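Local coordinates for protein alpha-Amylase (Thermotoga maritima, PDB 2B5D) that belongs to the family 57 glycoside hydrolases and carries the name alpha-amylase, with a sheet of mostly parallel strands surrounded by helices, at residues His23-Arg28 / Val283-Gly288; Glu79-Leu84 / Thr287-His292; His100-Phe105 / Tyr307-Ala312; Arg259-Asp264 / Gly354-Glu359. All blocks are in the same frame, centred on the assembly; numbering follows the deposited sequence.

Contact 1. Residues His23-Arg28 / Val283-Gly288; sequences HFLEER and VRINTG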
# COMPACT_ATOMS: atom_id res chain seq x y z
N HIS A 23 -15.57 8.42 -17.56
CA HIS A 23 -14.13 8.60 -17.85
C HIS A 23 -13.38 7.61 -16.95
O HIS A 23 -13.64 7.54 -15.74
CB HIS A 23 -13.58 10.04 -17.58
CG HIS A 23 -14.63 11.12 -17.52
ND1 HIS A 23 -15.00 11.73 -16.33
CD2 HIS A 23 -15.36 11.72 -18.49
CE1 HIS A 23 -15.93 12.64 -16.57
NE2 HIS A 23 -16.16 12.65 -17.88
N PHE A 24 -12.47 6.83 -17.55
CA PHE A 24 -11.61 5.89 -16.82
C PHE A 24 -10.17 6.22 -17.18
O PHE A 24 -9.88 6.54 -18.34
CB PHE A 24 -11.96 4.43 -17.16
CG PHE A 24 -11.55 3.43 -16.09
CD1 PHE A 24 -10.39 2.68 -16.23
CD2 PHE A 24 -12.33 3.26 -14.94
CE1 PHE A 24 -10.00 1.76 -15.25
CE2 PHE A 24 -11.96 2.34 -13.94
CZ PHE A 24 -10.79 1.59 -14.09
N LEU A 25 -9.28 6.16 -16.19
CA LEU A 25 -7.90 6.61 -16.38
C LEU A 25 -7.17 5.89 -17.53
O LEU A 25 -6.44 6.52 -18.30
CB LEU A 25 -7.10 6.48 -15.07
CG LEU A 25 -5.61 6.87 -15.08
CD1 LEU A 25 -5.41 8.36 -15.40
CD2 LEU A 25 -4.95 6.48 -13.75
N GLU A 26 -7.38 4.58 -17.63
CA GLU A 26 -6.62 3.78 -18.58
C GLU A 26 -7.25 3.66 -19.97
O GLU A 26 -6.68 3.05 -20.87
CB GLU A 26 -6.21 2.40 -18.00
CG GLU A 26 -6.86 1.98 -16.68
CD GLU A 26 -6.29 2.70 -15.44
OE1 GLU A 26 -7.11 3.23 -14.64
OE2 GLU A 26 -5.04 2.73 -15.25
N GLU A 27 -8.41 4.29 -20.14
CA GLU A 27 -9.00 4.47 -21.46
C GLU A 27 -8.40 5.68 -22.19
O GLU A 27 -8.60 5.84 -23.39
CB GLU A 27 -10.53 4.58 -21.37
CG GLU A 27 -11.22 3.35 -20.73
CD GLU A 27 -12.73 3.34 -20.90
OE1 GLU A 27 -13.29 2.23 -21.12
OE2 GLU A 27 -13.37 4.42 -20.82
N ARG A 28 -7.68 6.54 -21.45
CA ARG A 28 -6.98 7.69 -22.03
C ARG A 28 -5.73 7.28 -22.83
O ARG A 28 -5.30 8.01 -23.71
CB ARG A 28 -6.54 8.66 -20.93
CG ARG A 28 -7.66 9.37 -20.20
CD ARG A 28 -7.09 10.42 -19.23
NE ARG A 28 -6.99 11.77 -19.81
CZ ARG A 28 -5.94 12.23 -20.50
NH1 ARG A 28 -4.87 11.46 -20.71
NH2 ARG A 28 -5.95 13.48 -20.98
N VAL A 283 -6.82 14.92 -9.33
CA VAL A 283 -5.38 14.65 -9.54
C VAL A 283 -4.87 15.08 -10.91
O VAL A 283 -5.53 14.84 -11.95
CB VAL A 283 -4.97 13.15 -9.30
CG1 VAL A 283 -4.57 12.92 -7.83
CG2 VAL A 283 -6.08 12.20 -9.73
N ARG A 284 -3.69 15.73 -10.90
CA ARG A 284 -3.00 16.25 -12.09
C ARG A 284 -2.57 15.11 -13.01
O ARG A 284 -1.96 14.13 -12.57
CB ARG A 284 -1.74 17.04 -11.69
CG ARG A 284 -1.93 18.13 -10.65
CD ARG A 284 -2.43 19.38 -11.30
NE ARG A 284 -2.09 20.59 -10.55
CZ ARG A 284 -2.11 21.81 -11.08
NH1 ARG A 284 -2.43 21.98 -12.35
NH2 ARG A 284 -1.80 22.86 -10.34
N ILE A 285 -2.90 15.25 -14.30
CA ILE A 285 -2.49 14.29 -15.33
C ILE A 285 -2.12 15.07 -16.59
O ILE A 285 -2.30 16.29 -16.63
CB ILE A 285 -3.61 13.28 -15.69
CG1 ILE A 285 -4.84 14.01 -16.25
CG2 ILE A 285 -3.93 12.34 -14.50
CD1 ILE A 285 -5.85 13.10 -16.89
N ASN A 286 -1.61 14.36 -17.60
CA ASN A 286 -1.26 14.94 -18.91
C ASN A 286 -2.51 15.28 -19.72
O ASN A 286 -3.51 14.55 -19.69
CB ASN A 286 -0.33 14.02 -19.71
CG ASN A 286 1.14 14.09 -19.24
OD1 ASN A 286 1.90 13.15 -19.41
ND2 ASN A 286 1.53 15.22 -18.67
N THR A 287 -2.43 16.40 -20.44
CA THR A 287 -3.53 16.91 -21.24
C THR A 287 -3.29 16.67 -22.73
O THR A 287 -4.23 16.51 -23.51
CB THR A 287 -3.75 18.45 -21.02
OG1 THR A 287 -2.56 19.17 -21.38
CG2 THR A 287 -4.07 18.76 -19.57
N GLY A 288 -2.02 16.68 -23.12
CA GLY A 288 -1.67 16.54 -24.52
C GLY A 288 -1.19 17.83 -25.13
O GLY A 288 -0.63 17.85 -26.24

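Contact 2. Residues Glu79-Leu84 / Thr287-His292; sequences EKLIEL and TGIKYH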
# COMPACT_ATOMS: atom_id res chain seq x y z
N GLU A 79 -13.30 17.02 -28.31
CA GLU A 79 -13.98 18.32 -28.15
C GLU A 79 -13.58 19.03 -26.85
O GLU A 79 -13.25 20.22 -26.87
CB GLU A 79 -15.49 18.17 -28.26
CG GLU A 79 -15.98 18.24 -29.70
CD GLU A 79 -17.25 17.42 -29.91
OE1 GLU A 79 -17.66 17.26 -31.08
OE2 GLU A 79 -17.82 16.94 -28.89
N LYS A 80 -13.61 18.29 -25.75
CA LYS A 80 -13.05 18.77 -24.49
C LYS A 80 -11.65 19.36 -24.72
O LYS A 80 -11.32 20.44 -24.23
CB LYS A 80 -13.00 17.61 -23.49
CG LYS A 80 -13.21 17.98 -22.04
CD LYS A 80 -14.06 16.91 -21.35
CE LYS A 80 -14.20 17.12 -19.83
NZ LYS A 80 -13.07 16.52 -19.04
N LEU A 81 -10.86 18.66 -25.52
CA LEU A 81 -9.49 19.06 -25.81
C LEU A 81 -9.39 20.28 -26.73
O LEU A 81 -8.55 21.14 -26.48
CB LEU A 81 -8.67 17.87 -26.33
CG LEU A 81 -7.18 18.03 -26.63
CD1 LEU A 81 -6.35 18.48 -25.40
CD2 LEU A 81 -6.59 16.76 -27.27
N ILE A 82 -10.21 20.36 -27.78
CA ILE A 82 -10.28 21.57 -28.64
C ILE A 82 -10.82 22.82 -27.89
O ILE A 82 -10.43 23.96 -28.19
CB ILE A 82 -11.15 21.36 -29.90
CG1 ILE A 82 -10.51 20.33 -30.84
CG2 ILE A 82 -11.39 22.72 -30.62
CD1 ILE A 82 -11.48 19.74 -31.89
N GLU A 83 -11.73 22.57 -26.94
CA GLU A 83 -12.19 23.61 -26.01
C GLU A 83 -11.02 24.12 -25.17
O GLU A 83 -10.83 25.34 -25.06
CB GLU A 83 -13.31 23.07 -25.12
CG GLU A 83 -14.04 24.12 -24.28
CD GLU A 83 -14.71 23.50 -23.05
OE1 GLU A 83 -15.94 23.31 -23.07
OE2 GLU A 83 -14.00 23.16 -22.07
N LEU A 84 -10.23 23.21 -24.60
CA LEU A 84 -9.02 23.58 -23.86
C LEU A 84 -8.03 24.30 -24.76
O LEU A 84 -7.35 25.24 -24.32
CB LEU A 84 -8.33 22.36 -23.25
CG LEU A 84 -7.49 22.49 -21.97
CD1 LEU A 84 -6.45 21.40 -21.93
CD2 LEU A 84 -6.83 23.84 -21.76
N THR A 287 -2.43 16.40 -20.44
CA THR A 287 -3.53 16.91 -21.24
C THR A 287 -3.29 16.67 -22.73
O THR A 287 -4.23 16.51 -23.51
CB THR A 287 -3.75 18.45 -21.02
OG1 THR A 287 -2.56 19.17 -21.38
CG2 THR A 287 -4.07 18.76 -19.57
N GLY A 288 -2.02 16.68 -23.12
CA GLY A 288 -1.67 16.54 -24.52
C GLY A 288 -1.19 17.83 -25.13
O GLY A 288 -0.63 17.85 -26.24
N ILE A 289 -1.40 18.93 -24.42
CA ILE A 289 -0.81 20.19 -24.83
C ILE A 289 0.38 20.57 -23.95
O ILE A 289 0.25 20.83 -22.75
CB ILE A 289 -1.84 21.35 -25.18
CG1 ILE A 289 -1.22 22.74 -24.94
CG2 ILE A 289 -3.28 21.12 -24.62
CD1 ILE A 289 -1.56 23.34 -23.67
N LYS A 290 1.54 20.58 -24.62
CA LYS A 290 2.87 20.65 -24.00
C LYS A 290 3.73 21.68 -24.74
O LYS A 290 3.79 21.68 -25.97
CB LYS A 290 3.57 19.28 -24.10
CG LYS A 290 2.71 18.05 -23.86
CD LYS A 290 3.63 16.88 -23.61
CE LYS A 290 2.97 15.55 -23.89
NZ LYS A 290 2.32 14.97 -22.70
N TYR A 291 4.43 22.53 -23.98
CA TYR A 291 5.10 23.71 -24.54
C TYR A 291 6.63 23.75 -24.50
O TYR A 291 7.23 24.64 -25.04
CB TYR A 291 4.56 24.97 -23.84
CG TYR A 291 3.08 25.29 -24.08
CD1 TYR A 291 2.21 25.44 -23.02
CD2 TYR A 291 2.59 25.51 -25.37
CE1 TYR A 291 0.87 25.76 -23.24
CE2 TYR A 291 1.24 25.84 -25.60
CZ TYR A 291 0.41 25.96 -24.53
OH TYR A 291 -0.91 26.29 -24.74
N HIS A 292 7.26 22.78 -23.85
CA HIS A 292 8.71 22.79 -23.70
C HIS A 292 9.42 21.81 -24.62
O HIS A 292 8.83 20.81 -25.07
CB HIS A 292 9.08 22.57 -22.24
CG HIS A 292 8.43 23.55 -21.30
ND1 HIS A 292 7.08 23.50 -20.98
CD2 HIS A 292 8.93 24.62 -20.64
CE1 HIS A 292 6.80 24.48 -20.14
NE2 HIS A 292 7.90 25.17 -19.91

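Contact 3. Residues His100-Phe105 / Tyr307-Ala312; sequences HKMAKF and YDIDLA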
# COMPACT_ATOMS: atom_id res chain seq x y z
N HIS A 100 2.56 31.02 -27.12
CA HIS A 100 1.34 31.46 -27.84
C HIS A 100 1.18 30.78 -29.20
O HIS A 100 0.10 30.31 -29.52
CB HIS A 100 1.28 33.00 -28.02
CG HIS A 100 -0.00 33.47 -28.65
ND1 HIS A 100 -0.08 33.91 -29.95
CD2 HIS A 100 -1.27 33.50 -28.17
CE1 HIS A 100 -1.33 34.21 -30.24
NE2 HIS A 100 -2.08 33.98 -29.17
N LYS A 101 2.26 30.76 -29.98
CA LYS A 101 2.28 30.13 -31.30
C LYS A 101 1.90 28.63 -31.27
O LYS A 101 1.07 28.19 -32.08
CB LYS A 101 3.66 30.32 -31.91
CG LYS A 101 3.78 29.92 -33.34
CD LYS A 101 5.22 30.05 -33.81
CE LYS A 101 5.46 29.16 -35.01
NZ LYS A 101 6.85 29.31 -35.52
N MET A 102 2.49 27.88 -30.33
CA MET A 102 2.18 26.47 -30.10
C MET A 102 0.71 26.24 -29.80
O MET A 102 0.12 25.29 -30.30
CB MET A 102 3.03 25.90 -28.95
CG MET A 102 4.19 24.95 -29.32
SD MET A 102 4.01 23.89 -30.82
CE MET A 102 4.90 24.95 -31.96
N ALA A 103 0.12 27.11 -28.98
CA ALA A 103 -1.28 26.96 -28.59
C ALA A 103 -2.20 27.02 -29.80
O ALA A 103 -3.25 26.41 -29.83
CB ALA A 103 -1.67 28.01 -27.57
N LYS A 104 -1.77 27.77 -30.81
CA LYS A 104 -2.56 27.91 -32.04
C LYS A 104 -2.29 26.73 -32.98
O LYS A 104 -3.20 26.29 -33.71
CB LYS A 104 -2.26 29.25 -32.72
CG LYS A 104 -1.98 30.35 -31.69
CD LYS A 104 -2.37 31.74 -32.14
CE LYS A 104 -1.63 32.19 -33.37
NZ LYS A 104 -2.59 32.04 -34.49
N PHE A 105 -1.05 26.23 -32.96
CA PHE A 105 -0.72 24.99 -33.65
C PHE A 105 -1.62 23.88 -33.11
O PHE A 105 -2.24 23.16 -33.90
CB PHE A 105 0.76 24.61 -33.51
CG PHE A 105 1.06 23.20 -33.99
CD1 PHE A 105 0.83 22.09 -33.15
CD2 PHE A 105 1.53 22.97 -35.28
CE1 PHE A 105 1.08 20.79 -33.59
CE2 PHE A 105 1.79 21.67 -35.72
CZ PHE A 105 1.57 20.58 -34.87
N TYR A 307 9.15 25.12 -26.55
CA TYR A 307 9.21 24.40 -27.81
C TYR A 307 9.09 25.34 -29.01
O TYR A 307 8.14 26.15 -29.11
CB TYR A 307 8.10 23.34 -27.87
CG TYR A 307 8.11 22.42 -29.08
CD1 TYR A 307 9.23 21.60 -29.36
CD2 TYR A 307 7.02 22.34 -29.93
CE1 TYR A 307 9.25 20.76 -30.46
CE2 TYR A 307 7.02 21.50 -31.03
CZ TYR A 307 8.14 20.71 -31.29
OH TYR A 307 8.14 19.86 -32.37
N ASP A 308 10.04 25.19 -29.92
CA ASP A 308 10.01 25.84 -31.22
C ASP A 308 9.94 24.75 -32.28
O ASP A 308 10.90 24.02 -32.49
CB ASP A 308 11.27 26.69 -31.42
CG ASP A 308 11.27 27.47 -32.75
OD1 ASP A 308 12.11 28.38 -32.88
OD2 ASP A 308 10.43 27.18 -33.66
N ILE A 309 8.79 24.66 -32.94
CA ILE A 309 8.53 23.62 -33.92
C ILE A 309 9.32 23.73 -35.21
O ILE A 309 9.28 22.82 -36.03
CB ILE A 309 7.03 23.53 -34.30
CG1 ILE A 309 6.74 22.18 -34.98
CG2 ILE A 309 6.62 24.74 -35.17
CD1 ILE A 309 5.35 21.64 -34.75
N ASP A 310 10.02 24.85 -35.42
CA ASP A 310 10.78 25.02 -36.65
C ASP A 310 12.15 24.46 -36.50
O ASP A 310 12.65 23.81 -37.41
CB ASP A 310 10.82 26.48 -37.10
CG ASP A 310 9.50 26.93 -37.71
OD1 ASP A 310 8.92 26.16 -38.52
OD2 ASP A 310 9.01 28.03 -37.36
N LEU A 311 12.76 24.70 -35.34
CA LEU A 311 14.01 24.04 -34.98
C LEU A 311 13.83 22.51 -34.89
O LEU A 311 14.70 21.74 -35.29
CB LEU A 311 14.56 24.59 -33.66
CG LEU A 311 14.93 26.06 -33.45
CD1 LEU A 311 16.11 26.10 -32.48
CD2 LEU A 311 15.25 26.85 -34.74
N ALA A 312 12.70 22.10 -34.34
CA ALA A 312 12.34 20.71 -34.20
C ALA A 312 12.34 20.04 -35.58
O ALA A 312 12.90 18.95 -35.72
CB ALA A 312 10.99 20.60 -33.56

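Contact 4. Residues Arg259-Asp264 / Gly354-Glu359; sequences REFYRD and GHWWFE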
# COMPACT_ATOMS: atom_id res chain seq x y z
N ARG A 259 10.34 18.15 -28.63
CA ARG A 259 9.32 18.42 -27.63
C ARG A 259 9.46 17.49 -26.42
O ARG A 259 9.56 16.26 -26.57
CB ARG A 259 7.96 18.32 -28.29
CG ARG A 259 6.77 18.87 -27.53
CD ARG A 259 5.91 17.68 -27.27
NE ARG A 259 4.53 17.92 -27.62
CZ ARG A 259 3.60 16.98 -27.64
NH1 ARG A 259 2.35 17.29 -27.96
NH2 ARG A 259 3.91 15.74 -27.32
N GLU A 260 9.48 18.10 -25.24
CA GLU A 260 9.60 17.42 -23.96
C GLU A 260 8.28 16.76 -23.57
O GLU A 260 7.23 17.40 -23.57
CB GLU A 260 10.03 18.42 -22.89
CG GLU A 260 10.01 17.89 -21.46
CD GLU A 260 11.00 16.76 -21.25
OE1 GLU A 260 10.56 15.64 -20.93
OE2 GLU A 260 12.22 17.00 -21.41
N PHE A 261 8.33 15.47 -23.24
CA PHE A 261 7.12 14.70 -22.97
C PHE A 261 6.53 15.06 -21.60
O PHE A 261 5.32 15.25 -21.47
CB PHE A 261 7.39 13.20 -23.06
CG PHE A 261 6.15 12.35 -22.93
CD1 PHE A 261 5.33 12.13 -24.03
CD2 PHE A 261 5.81 11.77 -21.71
CE1 PHE A 261 4.18 11.37 -23.90
CE2 PHE A 261 4.67 11.01 -21.58
CZ PHE A 261 3.85 10.80 -22.67
N TYR A 262 7.41 15.19 -20.62
CA TYR A 262 7.04 15.32 -19.21
C TYR A 262 6.92 16.76 -18.72
O TYR A 262 7.28 17.07 -17.57
CB TYR A 262 8.04 14.55 -18.33
CG TYR A 262 8.02 13.08 -18.61
CD1 TYR A 262 9.09 12.46 -19.25
CD2 TYR A 262 6.88 12.32 -18.30
CE1 TYR A 262 9.06 11.10 -19.54
CE2 TYR A 262 6.83 10.96 -18.58
CZ TYR A 262 7.92 10.35 -19.19
OH TYR A 262 7.88 8.99 -19.46
N ARG A 263 6.43 17.63 -19.61
CA ARG A 263 5.93 18.94 -19.24
C ARG A 263 4.64 19.18 -19.97
O ARG A 263 4.56 19.07 -21.20
CB ARG A 263 6.94 20.05 -19.52
CG ARG A 263 8.07 20.09 -18.50
CD ARG A 263 7.66 20.83 -17.25
NE ARG A 263 8.69 21.81 -17.00
CZ ARG A 263 8.52 23.12 -17.00
NH1 ARG A 263 9.59 23.90 -16.81
NH2 ARG A 263 7.32 23.66 -17.18
N ASP A 264 3.63 19.51 -19.19
CA ASP A 264 2.27 19.55 -19.69
C ASP A 264 1.52 20.54 -18.82
O ASP A 264 1.82 20.68 -17.65
CB ASP A 264 1.66 18.13 -19.60
CG ASP A 264 0.38 18.00 -20.39
OD1 ASP A 264 -0.66 18.50 -19.92
OD2 ASP A 264 0.40 17.37 -21.48
N GLY A 354 5.38 9.62 -32.63
CA GLY A 354 4.26 10.53 -32.43
C GLY A 354 3.83 10.63 -30.98
O GLY A 354 3.33 11.67 -30.56
N HIS A 355 4.03 9.57 -30.20
CA HIS A 355 3.61 9.61 -28.82
C HIS A 355 4.76 9.82 -27.84
O HIS A 355 4.81 10.86 -27.18
CB HIS A 355 2.69 8.44 -28.44
CG HIS A 355 2.16 8.53 -27.04
ND1 HIS A 355 1.35 9.56 -26.62
CD2 HIS A 355 2.36 7.73 -25.97
CE1 HIS A 355 1.07 9.39 -25.34
NE2 HIS A 355 1.67 8.29 -24.92
N TRP A 356 5.68 8.87 -27.71
CA TRP A 356 6.91 9.12 -26.94
C TRP A 356 7.74 10.24 -27.56
O TRP A 356 8.25 11.12 -26.86
CB TRP A 356 7.74 7.84 -26.81
CG TRP A 356 7.09 6.92 -25.88
CD1 TRP A 356 6.35 5.80 -26.19
CD2 TRP A 356 7.01 7.07 -24.46
NE1 TRP A 356 5.85 5.23 -25.03
CE2 TRP A 356 6.24 5.99 -23.95
CE3 TRP A 356 7.54 8.03 -23.55
CZ2 TRP A 356 5.99 5.83 -22.58
CZ3 TRP A 356 7.29 7.86 -22.19
CH2 TRP A 356 6.52 6.77 -21.72
N TRP A 357 7.83 10.21 -28.89
CA TRP A 357 8.54 11.17 -29.68
C TRP A 357 7.53 11.88 -30.56
O TRP A 357 7.04 11.32 -31.53
CB TRP A 357 9.53 10.41 -30.55
CG TRP A 357 10.49 11.23 -31.35
CD1 TRP A 357 10.95 12.49 -31.06
CD2 TRP A 357 11.18 10.81 -32.52
NE1 TRP A 357 11.85 12.90 -32.01
CE2 TRP A 357 12.02 11.88 -32.92
CE3 TRP A 357 11.17 9.64 -33.29
CZ2 TRP A 357 12.84 11.81 -34.04
CZ3 TRP A 357 11.98 9.57 -34.40
CH2 TRP A 357 12.80 10.64 -34.77
N PHE A 358 7.26 13.13 -30.23
CA PHE A 358 6.18 13.91 -30.86
C PHE A 358 6.38 14.05 -32.37
O PHE A 358 5.43 14.02 -33.14
CB PHE A 358 6.10 15.29 -30.17
CG PHE A 358 5.17 16.27 -30.82
CD1 PHE A 358 3.80 16.02 -30.89
CD2 PHE A 358 5.65 17.46 -31.33
CE1 PHE A 358 2.94 16.95 -31.46
CE2 PHE A 358 4.80 18.40 -31.91
CZ PHE A 358 3.45 18.15 -31.97
N GLU A 359 7.64 14.18 -32.77
CA GLU A 359 8.04 14.48 -34.14
C GLU A 359 8.28 13.20 -34.95
O GLU A 359 8.67 13.28 -36.11
CB GLU A 359 9.33 15.33 -34.13
CG GLU A 359 9.20 16.68 -33.38
CD GLU A 359 9.44 16.60 -31.87
OE1 GLU A 359 9.40 15.49 -31.31
OE2 GLU A 359 9.68 17.65 -31.24
O HOH W 1 9.28 14.63 -28.96

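Contact 1. Residues His23-Arg28 / Val283-Gly288
Arg28 and Ile285 meet from opposite directions, the methyl CD1 of Ile285 settling over one face of the guanidinium. Its closest approach is to the rim of that flat group, where Arg28 NE lies 3.4 Å from Ile285 CD1. The aliphatic part of the arginine shares in this, with Arg28 CD 3.8 Å from the same methyl. At the far end Arg28 NH2 comes within 3.0 Å of Asn286 O, but the angle is poor and the pair does not count as a hydrogen bond. Leu25 adds a looser apolar touch at the side, its CD1 4.3 Å from Ile285 CG2.

Two torsions set up the main pair. In Ile285, CG1 sits between the backbone N and the carbonyl carbon (chi1 62°), which carries CD1 across to the arginine. The Arg28 chain turns at chi3 (93°), laying the guanidinium against that methyl. The polar end of Arg28 has its salt bridge from NH1 to Glu32, about one turn further along the same helix. On the facing loop, Thr287 is fixed through OG1 by Asp264, and Gly288 N bonds to the same aspartate.

Residues Phe24 to Glu27 form a type I turn leading into helix 27-47, and Arg28 projects from the first turn of that helix onto the long connection between helices 271-274 and 309-338. Ile285 also touches Ile278 of this connection, and Arg28 packs on His77 of helix 68-91.

Contact 2. Residues Glu79-Leu84 / Thr287-His292
Leu81 and Leu84 both hold CG anti to the backbone N (chi1 -177° and -152°), and each sends its CD1 methyl toward Thr287 and Ile289. The motif facing them is an ST turn: Thr287 OG1 accepts from Ile289 N at 3.3 Å, OG1 standing between its own backbone N and carbonyl carbon. Both side chains, Thr287 and Ile289, point toward helix 68-91 from this turn.

Ile289 CG2 is the common meeting point, lying 4.1 Å from Leu81 CD1 and 4.2 Å from Leu84 CD1, so this one methyl touches both leucines. The Leu84 chain passes Thr287 at about a right angle. All four of these residues are buried, and what joins helix and loop is apolar packing. The threonine hydroxyl is taken care of on the loop side, where Asp264 is its strongest partner. Ile265 of helix 265-268 packs on Leu84, Thr287 and Ile289, while Phe110 and Tyr106 of helix 97-119 lie against Leu81 and Ile289 respectively.

Leu81 CD1 also lies 3.5 Å from the carbonyl oxygen Thr287 O, while Leu84 CD1 stops 4.1 Å from Thr287 CB.

Contact 3. Residues His100-Phe105 / Tyr307-Ala312
Lys101 reaches across to Asp310 with its chain extended beyond CG, and NZ ends 3.1 Å from Asp310 OD2. This is a salt bridge whose hydrogen bond is weak, made at the exposed edge of the contact where the two side chains cross at about a right angle. Asp308 OD2 lies further from the ammonium and has a different task. It accepts the backbone N of Asp310 at 2.9 Å, a nearly straight bond (164°) that meets the oxygen from above the carboxylate plane. Asp308 is thus the N-cap of helix 309-338, satisfying an N-H of the first turn that has no helical carbonyl to bond to. The nearby ammonium probably adds a mild electrostatic pull on this carboxylate.

Behind this charged pair the contact turns apolar. The chi2 bend of Met102 puts its sulfur at the edge of the Tyr307 ring; Met102 SD is 3.5 Å from Tyr307 CD2. This is a Met-aromatic contact made near the ring plane. The bend at chi3 swings the methyl beyond the sulfur tightly onto the isoleucine, with Met102 CE 3.5 Å from Ile309 CB. Ile309 CD1 in turn lies over one face of Phe105 in a CH-pi contact, 4.1 Å from the ring centroid.

The backbone of Tyr307 is bonded to that of Tyr291, whose side chain also packs on Met102 and Ala103. The whole is a helix flank meeting a helix N-terminus: helix 97-119 lies beside the Asp-capped start of helix 309-338, with Met102 packed against Ile309 inside and a lysine-aspartate bridge at the surface.

Contact 4. Residues Arg259-Asp264 / Gly354-Glu359
The guanidinium of Arg259 lies flat on the ring of Phe358, the planes only 15° apart, in a stacked cation-pi pair. Arg259 CZ sits 3.8 Å from the ring centroid, and Phe358 CD1 comes up under the centre of the guanidinium. Bends at chi2 and chi3 fold the arginine back over the phenylalanine, and NH1 is held in place by Tyr106 OH.

At the backbone of the same arginine, Arg259 N gives a straight bond of 2.7 Å to the syn lone pair of Glu359 OE2. A water completes the link: it donates to Arg259 O and Glu359 OE1 and accepts from Phe358 N.

An aromatic cluster forms the other half. Phe261 turns its edge to the face of His355 in a T-shaped pair, planes at 86°, and makes an inclined face-to-face stack with the six-membered ring of Trp356, centroids 5.0 Å apart and planes at 30°, Trp356 CZ3 lying over the rim of its ring. Tyr262 OH approaches the edge of that indole.

Helix 27-47 backs the contact through Glu36, which touches Arg259 and His355. The backbone of Arg259 is thus held by polar bonds, directly to the Glu359 carboxylate and through the bridging water, while its guanidinium lies on a ring whose pi face probably stabilises the charge.

Along the chain the first segments come in the order 1, 2, 3, 4, and most pairs of contacts interleave. Contacts 1 and 2 end on one shared piece of loop, Thr287 and Gly288, with centres about 12 Å apart. Contacts 2, 3 and 4 have centres about 13 to 14 Å apart, and contacts 1 and 3 are the most distant pair, centres about 24 Å apart. His292 O meets Glu260 N between contacts 2 and 4, and Phe105 packs on Phe358 between contacts 3 and 4. Together, helices 27-47 and 68-91 pack on the connection between helices 271-274 and 309-338, helix 97-119 on the start of helix 309-338, and the loop after strand 233-236 on segment 354-359.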